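Local coordinates for protein transaminase (Arthrobacter sp., PDB 5G2P) that probably transfers amino groups between amines and keto compounds with pyridoxal-5'-phosphate as cofactor, acting as an S-selective omega-transaminase of class III, at residues 69-74 with 338-343; 137-142 with 228-233; 160-165 with 407-412; 266-271 with 282-287. One frame throughout, in Å; residues are numbered along the deposited sequence.

Interaction 1: residues 69-74 with 338-343; sequences QKVNAA and MAAVCA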
loop_
_atom_site.group_PDB
_atom_site.type_symbol
_atom_site.label_atom_id
_atom_site.label_comp_id
_atom_site.label_asym_id
_atom_site.label_seq_id
_atom_site.Cartn_x
_atom_site.Cartn_y
_atom_site.Cartn_z
ATOM N N GLN B 69 -31.515 1.103 35.901
ATOM C CA GLN B 69 -32.984 1.177 35.821
ATOM C C GLN B 69 -33.441 2.419 35.036
ATOM O O GLN B 69 -34.376 2.366 34.258
ATOM C CB GLN B 69 -33.556 1.200 37.249
ATOM C CG GLN B 69 -35.041 0.937 37.338
ATOM C CD GLN B 69 -35.610 1.252 38.720
ATOM O OE1 GLN B 69 -36.187 0.381 39.387
ATOM N NE2 GLN B 69 -35.448 2.511 39.160
ATOM N N LYS B 70 -32.751 3.528 35.237
ATOM C CA LYS B 70 -33.124 4.786 34.584
ATOM C C LYS B 70 -32.786 4.728 33.106
ATOM O O LYS B 70 -33.595 5.123 32.272
ATOM C CB LYS B 70 -32.430 5.958 35.273
ATOM C CG LYS B 70 -32.847 6.034 36.731
ATOM C CD LYS B 70 -32.536 7.361 37.361
ATOM C CE LYS B 70 -33.334 7.469 38.658
ATOM N NZ LYS B 70 -32.525 8.233 39.630
ATOM N N VAL B 71 -31.616 4.183 32.782
ATOM C CA VAL B 71 -31.273 3.962 31.371
ATOM C C VAL B 71 -32.255 3.012 30.695
ATOM O O VAL B 71 -32.746 3.285 29.584
ATOM C CB VAL B 71 -29.813 3.492 31.168
ATOM C CG1 VAL B 71 -29.556 3.141 29.708
ATOM C CG2 VAL B 71 -28.845 4.575 31.618
ATOM N N ASN B 72 -32.538 1.881 31.340
ATOM C CA ASN B 72 -33.465 0.954 30.724
ATOM C C ASN B 72 -34.857 1.525 30.545
ATOM O O ASN B 72 -35.490 1.273 29.514
ATOM C CB ASN B 72 -33.470 -0.409 31.412
ATOM C CG ASN B 72 -32.215 -1.214 31.100
ATOM O OD1 ASN B 72 -31.239 -0.674 30.576
ATOM N ND2 ASN B 72 -32.227 -2.501 31.441
ATOM N N ALA B 73 -35.348 2.276 31.535
ATOM C CA ALA B 73 -36.647 2.945 31.402
ATOM C C ALA B 73 -36.660 3.943 30.221
ATOM O O ALA B 73 -37.659 4.040 29.511
ATOM C CB ALA B 73 -37.060 3.639 32.705
ATOM N N ALA B 74 -35.570 4.687 30.028
ATOM C CA ALA B 74 -35.469 5.646 28.913
ATOM C C ALA B 74 -35.453 4.930 27.550
ATOM O O ALA B 74 -36.028 5.434 26.572
ATOM C CB ALA B 74 -34.237 6.545 29.076
ATOM N N MET B 338 -29.396 6.577 20.705
ATOM C CA MET B 338 -29.222 7.961 21.185
ATOM C C MET B 338 -30.015 8.241 22.483
ATOM O O MET B 338 -29.559 9.003 23.348
ATOM C CB MET B 338 -29.558 8.974 20.071
ATOM C CG MET B 338 -28.646 8.867 18.841
ATOM S SD MET B 338 -26.933 9.309 19.239
ATOM C CE MET B 338 -26.227 7.655 19.514
ATOM N N ALA B 339 -31.192 7.628 22.619
ATOM C CA ALA B 339 -31.961 7.786 23.860
ATOM C C ALA B 339 -31.193 7.174 25.031
ATOM O O ALA B 339 -31.220 7.725 26.158
ATOM C CB ALA B 339 -33.322 7.125 23.751
ATOM N N ALA B 340 -30.540 6.029 24.769
ATOM C CA ALA B 340 -29.685 5.390 25.788
ATOM C C ALA B 340 -28.496 6.261 26.180
ATOM O O ALA B 340 -28.211 6.416 27.372
ATOM C CB ALA B 340 -29.228 3.995 25.334
ATOM N N VAL B 341 -27.821 6.829 25.182
ATOM C CA VAL B 341 -26.715 7.778 25.413
ATOM C C VAL B 341 -27.178 8.928 26.306
ATOM O O VAL B 341 -26.569 9.190 27.323
ATOM C CB VAL B 341 -26.099 8.298 24.096
ATOM C CG1 VAL B 341 -25.175 9.498 24.360
ATOM C CG2 VAL B 341 -25.351 7.153 23.401
ATOM N N CYS B 342 -28.275 9.593 25.925
ATOM C CA CYS B 342 -28.845 10.684 26.717
ATOM C C CYS B 342 -29.040 10.307 28.187
ATOM O O CYS B 342 -28.613 11.032 29.086
ATOM C CB CYS B 342 -30.196 11.125 26.147
ATOM S SG CYS B 342 -30.072 12.080 24.615
ATOM N N ALA B 343 -29.730 9.191 28.421
ATOM C CA ALA B 343 -30.020 8.772 29.775
ATOM C C ALA B 343 -28.727 8.423 30.514
ATOM O O ALA B 343 -28.537 8.843 31.656
ATOM C CB ALA B 343 -31.005 7.591 29.791
#

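Interaction 2: residues 137-142 with 228-233; sequences NRPLVV and PEQVAA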
loop_
_atom_site.group_PDB
_atom_site.type_symbol
_atom_site.label_atom_id
_atom_site.label_comp_id
_atom_site.label_asym_id
_atom_site.label_seq_id
_atom_site.Cartn_x
_atom_site.Cartn_y
_atom_site.Cartn_z
ATOM N N ASN B 137 -5.528 17.433 4.522
ATOM C CA ASN B 137 -5.190 16.993 3.167
ATOM C C ASN B 137 -3.853 16.262 3.106
ATOM O O ASN B 137 -3.098 16.371 2.130
ATOM C CB ASN B 137 -5.282 18.145 2.142
ATOM C CG ASN B 137 -5.406 17.646 0.717
ATOM O OD1 ASN B 137 -6.129 16.695 0.443
ATOM N ND2 ASN B 137 -4.675 18.274 -0.199
ATOM N N ARG B 138 -3.581 15.488 4.150
ATOM C CA ARG B 138 -2.317 14.731 4.274
ATOM C C ARG B 138 -2.597 13.257 4.549
ATOM O O ARG B 138 -3.582 12.948 5.211
ATOM C CB ARG B 138 -1.490 15.281 5.429
ATOM C CG ARG B 138 -1.157 16.759 5.249
ATOM C CD ARG B 138 -0.356 17.218 6.417
ATOM N NE ARG B 138 -0.243 18.663 6.476
ATOM C CZ ARG B 138 -0.122 19.323 7.609
ATOM N NH1 ARG B 138 -0.098 18.671 8.770
ATOM N NH2 ARG B 138 -0.023 20.642 7.579
ATOM N N PRO B 139 -1.714 12.355 4.079
ATOM C CA PRO B 139 -2.059 10.945 4.203
ATOM C C PRO B 139 -1.608 10.262 5.503
ATOM O O PRO B 139 -2.307 9.367 5.975
ATOM C CB PRO B 139 -1.343 10.310 2.996
ATOM C CG PRO B 139 -0.110 11.147 2.858
ATOM C CD PRO B 139 -0.592 12.563 3.138
ATOM N N LEU B 140 -0.474 10.646 6.084
ATOM C CA LEU B 140 0.083 9.803 7.168
ATOM C C LEU B 140 -0.527 10.072 8.531
ATOM O O LEU B 140 -0.758 11.222 8.901
ATOM C CB LEU B 140 1.614 9.937 7.258
ATOM C CG LEU B 140 2.382 9.612 5.953
ATOM C CD1 LEU B 140 3.897 9.701 6.126
ATOM C CD2 LEU B 140 2.018 8.245 5.388
ATOM N N VAL B 141 -0.749 9.018 9.307
ATOM C CA VAL B 141 -1.143 9.218 10.714
ATOM C C VAL B 141 -0.103 8.485 11.562
ATOM O O VAL B 141 0.359 7.392 11.187
ATOM C CB VAL B 141 -2.574 8.695 11.001
ATOM C CG1 VAL B 141 -2.858 8.635 12.497
ATOM C CG2 VAL B 141 -3.639 9.530 10.266
ATOM N N VAL B 142 0.269 9.086 12.693
ATOM C CA VAL B 142 1.263 8.497 13.609
ATOM C C VAL B 142 0.509 7.820 14.762
ATOM O O VAL B 142 -0.431 8.396 15.304
ATOM C CB VAL B 142 2.227 9.580 14.174
ATOM C CG1 VAL B 142 3.275 8.953 15.124
ATOM C CG2 VAL B 142 2.947 10.302 13.053
ATOM N N PRO B 228 6.546 17.127 7.991
ATOM C CA PRO B 228 5.284 17.465 8.665
ATOM C C PRO B 228 4.127 17.670 7.664
ATOM O O PRO B 228 2.976 17.366 7.990
ATOM C CB PRO B 228 5.615 18.786 9.387
ATOM C CG PRO B 228 7.096 18.745 9.580
ATOM C CD PRO B 228 7.627 18.075 8.333
ATOM N N GLU B 229 4.452 18.098 6.432
ATOM C CA GLU B 229 3.444 18.305 5.389
ATOM C C GLU B 229 2.818 16.983 4.899
ATOM O O GLU B 229 1.848 16.988 4.155
ATOM C CB GLU B 229 4.021 19.148 4.231
ATOM C CG GLU B 229 4.727 18.389 3.103
ATOM C CD GLU B 229 6.099 17.809 3.455
ATOM O OE1 GLU B 229 6.591 17.980 4.588
ATOM O OE2 GLU B 229 6.678 17.124 2.568
ATOM N N GLN B 230 3.371 15.856 5.344
ATOM C CA GLN B 230 2.854 14.530 4.985
ATOM C C GLN B 230 1.975 13.939 6.083
ATOM O O GLN B 230 1.304 12.929 5.875
ATOM C CB GLN B 230 4.026 13.577 4.728
ATOM C CG GLN B 230 4.962 14.033 3.602
ATOM C CD GLN B 230 4.275 14.110 2.241
ATOM O OE1 GLN B 230 3.359 13.344 1.957
ATOM N NE2 GLN B 230 4.702 15.061 1.399
ATOM N N VAL B 231 2.008 14.562 7.255
ATOM C CA VAL B 231 1.465 13.965 8.473
ATOM C C VAL B 231 0.202 14.680 8.935
ATOM O O VAL B 231 0.238 15.863 9.303
ATOM C CB VAL B 231 2.527 13.900 9.586
ATOM C CG1 VAL B 231 1.906 13.393 10.887
ATOM C CG2 VAL B 231 3.689 13.011 9.143
ATOM N N ALA B 232 -0.927 13.979 8.829
ATOM C CA ALA B 232 -2.217 14.525 9.244
ATOM C C ALA B 232 -2.345 14.664 10.731
ATOM O O ALA B 232 -2.846 15.687 11.213
ATOM C CB ALA B 232 -3.373 13.658 8.718
ATOM N N ALA B 233 -1.905 13.649 11.483
ATOM C CA ALA B 233 -2.353 13.499 12.849
ATOM C C ALA B 233 -1.483 12.525 13.632
ATOM O O ALA B 233 -0.879 11.625 13.059
ATOM C CB ALA B 233 -3.814 13.008 12.854
#

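Interaction 3: residues 160-165 with 407-412; sequences RLRSFR and NFRHGM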
loop_
_atom_site.group_PDB
_atom_site.type_symbol
_atom_site.label_atom_id
_atom_site.label_comp_id
_atom_site.label_asym_id
_atom_site.label_seq_id
_atom_site.Cartn_x
_atom_site.Cartn_y
_atom_site.Cartn_z
ATOM N N ARG B 160 -1.070 -1.292 17.252
ATOM C CA ARG B 160 0.253 -1.884 17.209
ATOM C C ARG B 160 0.426 -2.908 18.346
ATOM O O ARG B 160 1.339 -2.813 19.135
ATOM C CB ARG B 160 1.347 -0.791 17.198
ATOM C CG ARG B 160 1.392 0.118 15.957
ATOM C CD ARG B 160 1.697 -0.614 14.650
ATOM N NE ARG B 160 2.354 -1.883 14.937
ATOM C CZ ARG B 160 2.116 -3.028 14.308
ATOM N NH1 ARG B 160 1.231 -3.078 13.303
ATOM N NH2 ARG B 160 2.757 -4.134 14.706
ATOM N N LEU B 161 -0.511 -3.854 18.445
ATOM C CA LEU B 161 -0.376 -5.021 19.344
ATOM C C LEU B 161 -0.609 -6.222 18.470
ATOM O O LEU B 161 -1.726 -6.418 17.985
ATOM C CB LEU B 161 -1.456 -5.036 20.445
ATOM C CG LEU B 161 -1.340 -4.142 21.665
ATOM C CD1 LEU B 161 -2.664 -4.159 22.432
ATOM C CD2 LEU B 161 -0.180 -4.580 22.561
ATOM N N ARG B 162 0.432 -7.014 18.239
ATOM C CA ARG B 162 0.328 -8.162 17.324
ATOM C C ARG B 162 -0.560 -9.285 17.883
ATOM O O ARG B 162 -0.902 -10.224 17.146
ATOM C CB ARG B 162 1.736 -8.702 16.977
ATOM C CG ARG B 162 2.524 -9.249 18.182
ATOM C CD ARG B 162 4.002 -9.435 17.820
ATOM N NE ARG B 162 4.238 -10.606 16.962
ATOM C CZ ARG B 162 4.580 -11.814 17.418
ATOM N NH1 ARG B 162 4.734 -12.057 18.727
ATOM N NH2 ARG B 162 4.765 -12.788 16.561
ATOM N N SER B 163 -0.934 -9.199 19.167
ATOM C CA SER B 163 -1.873 -10.156 19.796
ATOM C C SER B 163 -3.339 -9.767 19.597
ATOM O O SER B 163 -4.236 -10.481 20.049
ATOM C CB SER B 163 -1.624 -10.263 21.313
ATOM O OG SER B 163 -1.565 -8.963 21.919
ATOM N N PHE B 164 -3.591 -8.620 18.967
ATOM C CA PHE B 164 -4.982 -8.139 18.854
ATOM C C PHE B 164 -5.292 -7.610 17.447
ATOM O O PHE B 164 -6.137 -6.746 17.290
ATOM C CB PHE B 164 -5.310 -7.072 19.936
ATOM C CG PHE B 164 -5.654 -7.659 21.279
ATOM C CD1 PHE B 164 -6.967 -8.033 21.581
ATOM C CD2 PHE B 164 -4.648 -7.883 22.236
ATOM C CE1 PHE B 164 -7.269 -8.604 22.819
ATOM C CE2 PHE B 164 -4.953 -8.460 23.480
ATOM C CZ PHE B 164 -6.262 -8.824 23.768
ATOM N N ARG B 165 -4.617 -8.136 16.423
ATOM C CA ARG B 165 -4.846 -7.665 15.038
ATOM C C ARG B 165 -5.647 -8.669 14.204
ATOM O O ARG B 165 -5.541 -8.709 12.980
ATOM C CB ARG B 165 -3.529 -7.268 14.338
ATOM C CG ARG B 165 -2.942 -5.921 14.809
ATOM C CD ARG B 165 -3.695 -4.750 14.169
ATOM N NE ARG B 165 -3.610 -4.869 12.714
ATOM C CZ ARG B 165 -2.692 -4.255 11.964
ATOM N NH1 ARG B 165 -1.820 -3.401 12.503
ATOM N NH2 ARG B 165 -2.692 -4.462 10.657
ATOM N N ASN B 407 4.388 -7.750 23.520
ATOM C CA ASN B 407 4.575 -8.254 22.151
ATOM C C ASN B 407 4.360 -9.761 22.006
ATOM O O ASN B 407 4.750 -10.364 20.995
ATOM C CB ASN B 407 5.969 -7.874 21.638
ATOM C CG ASN B 407 6.090 -6.394 21.328
ATOM O OD1 ASN B 407 5.111 -5.747 20.968
ATOM N ND2 ASN B 407 7.299 -5.842 21.476
ATOM N N PHE B 408 3.728 -10.358 23.012
ATOM C CA PHE B 408 3.364 -11.772 22.986
ATOM C C PHE B 408 2.212 -11.958 21.994
ATOM O O PHE B 408 1.660 -10.974 21.436
ATOM C CB PHE B 408 2.913 -12.245 24.388
ATOM C CG PHE B 408 1.434 -12.022 24.673
ATOM C CD1 PHE B 408 0.834 -10.760 24.502
ATOM C CD2 PHE B 408 0.629 -13.073 25.104
ATOM C CE1 PHE B 408 -0.528 -10.571 24.761
ATOM C CE2 PHE B 408 -0.733 -12.888 25.354
ATOM C CZ PHE B 408 -1.313 -11.638 25.178
ATOM N N ARG B 409 1.867 -13.209 21.747
ATOM C CA ARG B 409 0.587 -13.516 21.123
ATOM C C ARG B 409 -0.054 -14.674 21.886
ATOM O O ARG B 409 0.577 -15.262 22.798
ATOM C CB ARG B 409 0.764 -13.849 19.641
ATOM C CG ARG B 409 1.155 -12.644 18.809
ATOM C CD ARG B 409 1.246 -13.006 17.345
ATOM N NE ARG B 409 -0.081 -13.234 16.754
ATOM C CZ ARG B 409 -0.282 -13.694 15.527
ATOM N NH1 ARG B 409 0.770 -14.013 14.760
ATOM N NH2 ARG B 409 -1.534 -13.832 15.055
ATOM N N HIS B 410 -1.300 -14.997 21.524
ATOM C CA HIS B 410 -2.135 -15.902 22.323
ATOM C C HIS B 410 -1.871 -17.400 22.086
ATOM O O HIS B 410 -2.670 -18.242 22.523
ATOM C CB HIS B 410 -3.628 -15.591 22.134
ATOM C CG HIS B 410 -4.054 -14.286 22.734
ATOM N ND1 HIS B 410 -4.056 -13.104 22.018
ATOM C CD2 HIS B 410 -4.501 -13.979 23.977
ATOM C CE1 HIS B 410 -4.470 -12.120 22.803
ATOM N NE2 HIS B 410 -4.748 -12.622 23.998
ATOM N N GLY B 411 -0.777 -17.733 21.393
ATOM C CA GLY B 411 -0.430 -19.136 21.176
ATOM C C GLY B 411 0.147 -19.735 22.448
ATOM O O GLY B 411 0.174 -20.949 22.602
ATOM N N MET B 412 0.613 -18.867 23.355
ATOM C CA MET B 412 1.173 -19.276 24.655
ATOM C C MET B 412 0.149 -20.040 25.476
ATOM O O MET B 412 -1.056 -19.765 25.410
ATOM C CB MET B 412 1.570 -18.062 25.507
ATOM C CG MET B 412 2.714 -17.213 25.014
ATOM S SD MET B 412 3.123 -16.098 26.386
ATOM C CE MET B 412 3.879 -17.238 27.572
HETATM O O HOH W 1 2.971 -6.047 19.214
HETATM O O HOH W 2 0.969 -8.262 21.407
#

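Interaction 4: residues 266-271 with 282-287; sequences WISDEV and FGYQHY. With PLP (pyridoxal-5'-phosphate), chain H.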
loop_
_atom_site.group_PDB
_atom_site.type_symbol
_atom_site.label_atom_id
_atom_site.label_comp_id
_atom_site.label_asym_id
_atom_site.label_seq_id
_atom_site.Cartn_x
_atom_site.Cartn_y
_atom_site.Cartn_z
ATOM N N TRP B 266 -3.890 16.423 16.881
ATOM C CA TRP B 266 -3.893 15.390 17.910
ATOM C C TRP B 266 -5.285 14.828 18.136
ATOM O O TRP B 266 -6.238 15.564 18.489
ATOM C CB TRP B 266 -3.303 15.898 19.226
ATOM C CG TRP B 266 -3.394 14.886 20.356
ATOM C CD1 TRP B 266 -3.198 13.514 20.285
ATOM C CD2 TRP B 266 -3.685 15.180 21.723
ATOM N NE1 TRP B 266 -3.385 12.946 21.524
ATOM C CE2 TRP B 266 -3.678 13.941 22.429
ATOM C CE3 TRP B 266 -3.948 16.365 22.422
ATOM C CZ2 TRP B 266 -3.944 13.860 23.808
ATOM C CZ3 TRP B 266 -4.219 16.288 23.790
ATOM C CH2 TRP B 266 -4.211 15.038 24.469
ATOM N N ILE B 267 -5.382 13.511 17.940
ATOM C CA ILE B 267 -6.618 12.759 18.196
ATOM C C ILE B 267 -6.418 12.040 19.504
ATOM O O ILE B 267 -5.534 11.189 19.604
ATOM C CB ILE B 267 -6.879 11.693 17.118
ATOM C CG1 ILE B 267 -7.056 12.337 15.734
ATOM C CG2 ILE B 267 -8.111 10.843 17.488
ATOM C CD1 ILE B 267 -6.792 11.349 14.601
ATOM N N SER B 268 -7.230 12.377 20.512
ATOM C CA SER B 268 -7.197 11.610 21.745
ATOM C C SER B 268 -8.233 10.510 21.579
ATOM O O SER B 268 -9.414 10.794 21.517
ATOM C CB SER B 268 -7.571 12.453 22.971
ATOM O OG SER B 268 -7.332 11.689 24.155
ATOM N N ASP B 269 -7.792 9.261 21.537
ATOM C CA ASP B 269 -8.737 8.158 21.433
ATOM C C ASP B 269 -9.204 7.884 22.854
ATOM O O ASP B 269 -8.518 7.201 23.623
ATOM C CB ASP B 269 -8.078 6.930 20.794
ATOM C CG ASP B 269 -9.018 5.734 20.722
ATOM O OD1 ASP B 269 -10.171 5.829 21.192
ATOM O OD2 ASP B 269 -8.606 4.700 20.185
ATOM N N GLU B 270 -10.369 8.443 23.178
ATOM C CA GLU B 270 -11.004 8.318 24.502
ATOM C C GLU B 270 -12.072 7.222 24.571
ATOM O O GLU B 270 -12.892 7.217 25.482
ATOM C CB GLU B 270 -11.647 9.657 24.928
ATOM C CG GLU B 270 -10.630 10.815 25.035
ATOM C CD GLU B 270 -9.934 10.876 26.402
ATOM O OE1 GLU B 270 -10.399 10.176 27.341
ATOM O OE2 GLU B 270 -8.944 11.648 26.559
ATOM N N VAL B 271 -12.053 6.282 23.648
ATOM C CA VAL B 271 -13.041 5.181 23.681
ATOM C C VAL B 271 -13.090 4.502 25.055
ATOM O O VAL B 271 -14.173 4.303 25.607
ATOM C CB VAL B 271 -12.825 4.172 22.515
ATOM C CG1 VAL B 271 -13.653 2.889 22.720
ATOM C CG2 VAL B 271 -13.250 4.818 21.186
ATOM N N PHE B 282 -12.770 13.115 30.846
ATOM C CA PHE B 282 -11.924 12.491 29.826
ATOM C C PHE B 282 -10.506 12.366 30.316
ATOM O O PHE B 282 -10.049 13.180 31.107
ATOM C CB PHE B 282 -12.004 13.271 28.489
ATOM C CG PHE B 282 -13.350 13.204 27.870
ATOM C CD1 PHE B 282 -13.757 12.055 27.183
ATOM C CD2 PHE B 282 -14.271 14.255 28.043
ATOM C CE1 PHE B 282 -15.037 11.967 26.640
ATOM C CE2 PHE B 282 -15.554 14.158 27.532
ATOM C CZ PHE B 282 -15.942 13.008 26.835
ATOM N N GLY B 283 -9.801 11.349 29.839
ATOM C CA GLY B 283 -8.413 11.131 30.257
ATOM C C GLY B 283 -7.519 12.347 30.017
ATOM O O GLY B 283 -6.712 12.712 30.887
ATOM N N TYR B 284 -7.663 13.007 28.866
ATOM C CA TYR B 284 -6.787 14.160 28.569
ATOM C C TYR B 284 -6.848 15.282 29.627
ATOM O O TYR B 284 -5.926 16.105 29.730
ATOM C CB TYR B 284 -7.030 14.709 27.132
ATOM C CG TYR B 284 -8.313 15.483 26.928
ATOM C CD1 TYR B 284 -8.397 16.837 27.259
ATOM C CD2 TYR B 284 -9.454 14.870 26.401
ATOM C CE1 TYR B 284 -9.587 17.557 27.081
ATOM C CE2 TYR B 284 -10.638 15.586 26.210
ATOM C CZ TYR B 284 -10.705 16.922 26.560
ATOM O OH TYR B 284 -11.884 17.632 26.391
ATOM N N GLN B 285 -7.938 15.319 30.395
ATOM C CA GLN B 285 -8.222 16.443 31.294
ATOM C C GLN B 285 -7.350 16.441 32.547
ATOM O O GLN B 285 -7.313 17.426 33.289
ATOM C CB GLN B 285 -9.713 16.487 31.651
ATOM C CG GLN B 285 -10.563 16.881 30.456
ATOM C CD GLN B 285 -12.055 16.829 30.733
ATOM O OE1 GLN B 285 -12.533 15.983 31.506
ATOM N NE2 GLN B 285 -12.797 17.754 30.124
ATOM N N HIS B 286 -6.657 15.327 32.778
ATOM C CA HIS B 286 -5.665 15.231 33.835
ATOM C C HIS B 286 -4.427 16.032 33.496
ATOM O O HIS B 286 -3.624 16.279 34.386
ATOM C CB HIS B 286 -5.234 13.795 34.008
ATOM C CG HIS B 286 -6.257 12.935 34.659
ATOM N ND1 HIS B 286 -6.457 12.921 36.029
ATOM C CD2 HIS B 286 -7.123 12.037 34.137
ATOM C CE1 HIS B 286 -7.410 12.051 36.315
ATOM N NE2 HIS B 286 -7.829 11.510 35.185
ATOM N N TYR B 287 -4.289 16.445 32.232
ATOM C CA TYR B 287 -3.000 16.940 31.713
ATOM C C TYR B 287 -2.941 18.399 31.259
ATOM O O TYR B 287 -1.913 18.833 30.772
ATOM C CB TYR B 287 -2.475 16.006 30.594
ATOM C CG TYR B 287 -2.281 14.585 31.115
ATOM C CD1 TYR B 287 -1.195 14.276 31.935
ATOM C CD2 TYR B 287 -3.219 13.583 30.856
ATOM C CE1 TYR B 287 -1.024 13.014 32.460
ATOM C CE2 TYR B 287 -3.058 12.303 31.393
ATOM C CZ TYR B 287 -1.955 12.032 32.181
ATOM O OH TYR B 287 -1.762 10.798 32.714
HETATM N N1 PLP H . -10.091 2.483 20.948
HETATM C C2 PLP H . -9.801 2.156 22.241
HETATM C C2A PLP H . -8.824 2.960 23.061
HETATM C C3 PLP H . -10.430 0.967 22.838
HETATM O O3 PLP H . -10.218 0.577 24.133
HETATM C C4 PLP H . -11.396 0.195 22.030
HETATM C C4A PLP H . -12.069 -0.942 22.798
HETATM C C5 PLP H . -11.610 0.648 20.612
HETATM C C6 PLP H . -10.928 1.774 20.148
HETATM C C5A PLP H . -12.529 -0.051 19.655
HETATM O O4P PLP H . -13.889 0.082 20.048
HETATM P P PLP H . -14.921 -1.092 19.634
HETATM O O1P PLP H . -16.211 -0.600 20.203
HETATM O O2P PLP H . -14.957 -1.217 18.125
HETATM O O3P PLP H . -14.452 -2.393 20.300
#

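Interaction 1: residues 69-74 with 338-343
A74 and A343 meet methyl to methyl, and their two CB atoms, 3.5 Å apart, form a contact tighter than usual for two carbons. This is how small residues let helices come close: the axes of 69-74 and 338-343 approach to 8.6 Å and run roughly antiparallel, at 149°. The A343 methyl also rests on the backbone of V71, its CB 4.0 Å from V71 CA. V71 holds CG1 anti to its backbone N (chi1 174°), which leaves CG2 lying along A343, 4.1 Å from its CB, while CG1 makes only a loose approach to A340. On the solvent side the packing thins out: K70 gives little beyond its carbonyl oxygen, and its amine leads away from the partner helix. No hydrogen bond crosses; the join is apolar. Helix 335-350 also packs against helix 92-105, through Y93, K96 and A97, while N72 of helix 69-78 bonds to Y82 of the second subunit.

Interaction 2: residues 137-142 with 228-233
R138 reaches along the start of the neighbouring strand, its chain extended from CG to NE (chi2 180°), and gives NH1 to the carbonyl oxygen of V231. That bond is 2.9 Å from R138 NH1 to V231 O, with the acceptor close to the guanidinium plane, and NH1 also serves G263 O. Over one face of the same group lie E229 CA and P228 O. An alanine here would remove the guanidinium and is likely to leave the carbonyl of V231 without this donor and G263 O without another. Three backbone bonds join the segments: L140 N to Q230 O at 2.9 Å, A232 N to L140 O at 2.8 Å, and V142 N to A233 O at 2.8 Å, the last nearly straight at 171°. Between L140 and V141 the pairing slips by one residue, a beta bulge. Two buried polar atoms, R138 O and A233 N, have no partner in the model; A232 CB lies 3.6 Å from R138 O. Farther out, Q230 NE2 bonds to E229 OE2, while E229 OE1 makes a salt bridge to R162 of the third subunit. V142 CG2 and V231 CG1 pack on the face that also carries L140. Parallel neighbours with a bulge at L140-V141, 140-144 and 231-236 belong to the mixed seven-stranded sheet of the PLP-dependent aminotransferase large domain.

Interaction 3: residues 160-165 with 407-412
R162 folds back over R409 to reach the carbonyl of N407. Its CG sits between the backbone N and the carbonyl carbon (chi1 63°), and a bend at chi3 (-75°) turns the guanidinium flat above the R409 chain. R409 CD lies 3.5 Å from R162 CZ, over the middle of that face, while R162 NH1 donates to N407 O at 2.8 Å in the guanidinium plane. The two guanidinium planes stand steeply to each other, and their like charges are shared out among acids of other chains: R162 pairs with E229 of the third subunit, R409 with E326 of the second. S163 takes the same kind of first torsion as R162, bringing its OG to 3.4 Å from F408 CE1; OG also gives its proton to a water that in turn donates to F408 O. A second water joins R162 N to N407 OD1, which is held by H146 as well. H410 turns its edge to the face of F164 in an offset edge-to-face pair, centroids 5.3 Å apart and planes at 84°, with H410 CE1 3.8 Å from F164 CE2. F408 CZ covers one face of the imidazole, whose ND1 bonds to E326 of the second subunit. The beta turn L161-F164 thus packs against the loop 407-410, which leads into the turn R409-M412, at a subunit junction near the PLP site of this oligomeric class III aminotransferase.

Interaction 4: residues 266-271 with 282-287
E270 grips two successive backbone N-H groups of 282-287 with one carboxylate: G283 N donates to OE1 of E270 at 2.8 Å and Y284 N to OE2 of E270 at 3.0 Å, each on the syn side. The site is the end of a central strand in the PLP-dependent aminotransferase fold, where D269 meets the cofactor, its OD2 2.8 Å from PLP N1, and, through OD1, closes an Asx turn on V271 N. Beside the G283 and Y284 bonds, E270 OE2 accepts from S268 OG at 2.9 Å on the anti side, and OE1 takes a bond from T273, so that four donors surround this buried acid and would probably stabilise its charge. A glutamine in its place would probably lose one of the two backbone bonds, since its NH2 cannot accept from G283 N or Y284 N. The chain bends at chi2 (-86°), which swings the carboxylate across to those amides, its plane steep to both neighbouring rings. OE1 lies at the edge of the F282 ring, and OE2 approaches the edge of Y284, 3.3 Å from its CD2. Farther out, Y284 OH is bonded to E109, and W266 NE1 to T236. Beside D269, V271 packs its methyls against the pyridine ring. On the other side of the strand end, W266 CH2 rests on Y284 CB, 3.9 Å away.

Interactions 2 and 4 share the seven-stranded sheet: strands 231-236 and 265-269 are neighbours in it, and A233 CB touches I267 CD1 at 3.8 Å. Their centres lie 20 Å apart, with interaction 4 at the cofactor end. Interaction 1 joins helices farther off, its centre about 25 Å from that of interaction 4 and about 39 Å from that of interaction 2. Interaction 3, on the opposite side of the chain's centre from interactions 1 and 4, joins loops that meet other subunits. Along the chain, interaction 1 spans both 2 and 4, while interaction 3 alternates with 1 and with 2. Two contacts thus belong to the cofactor-bearing sheet; the others join helices and subunit-junction loops.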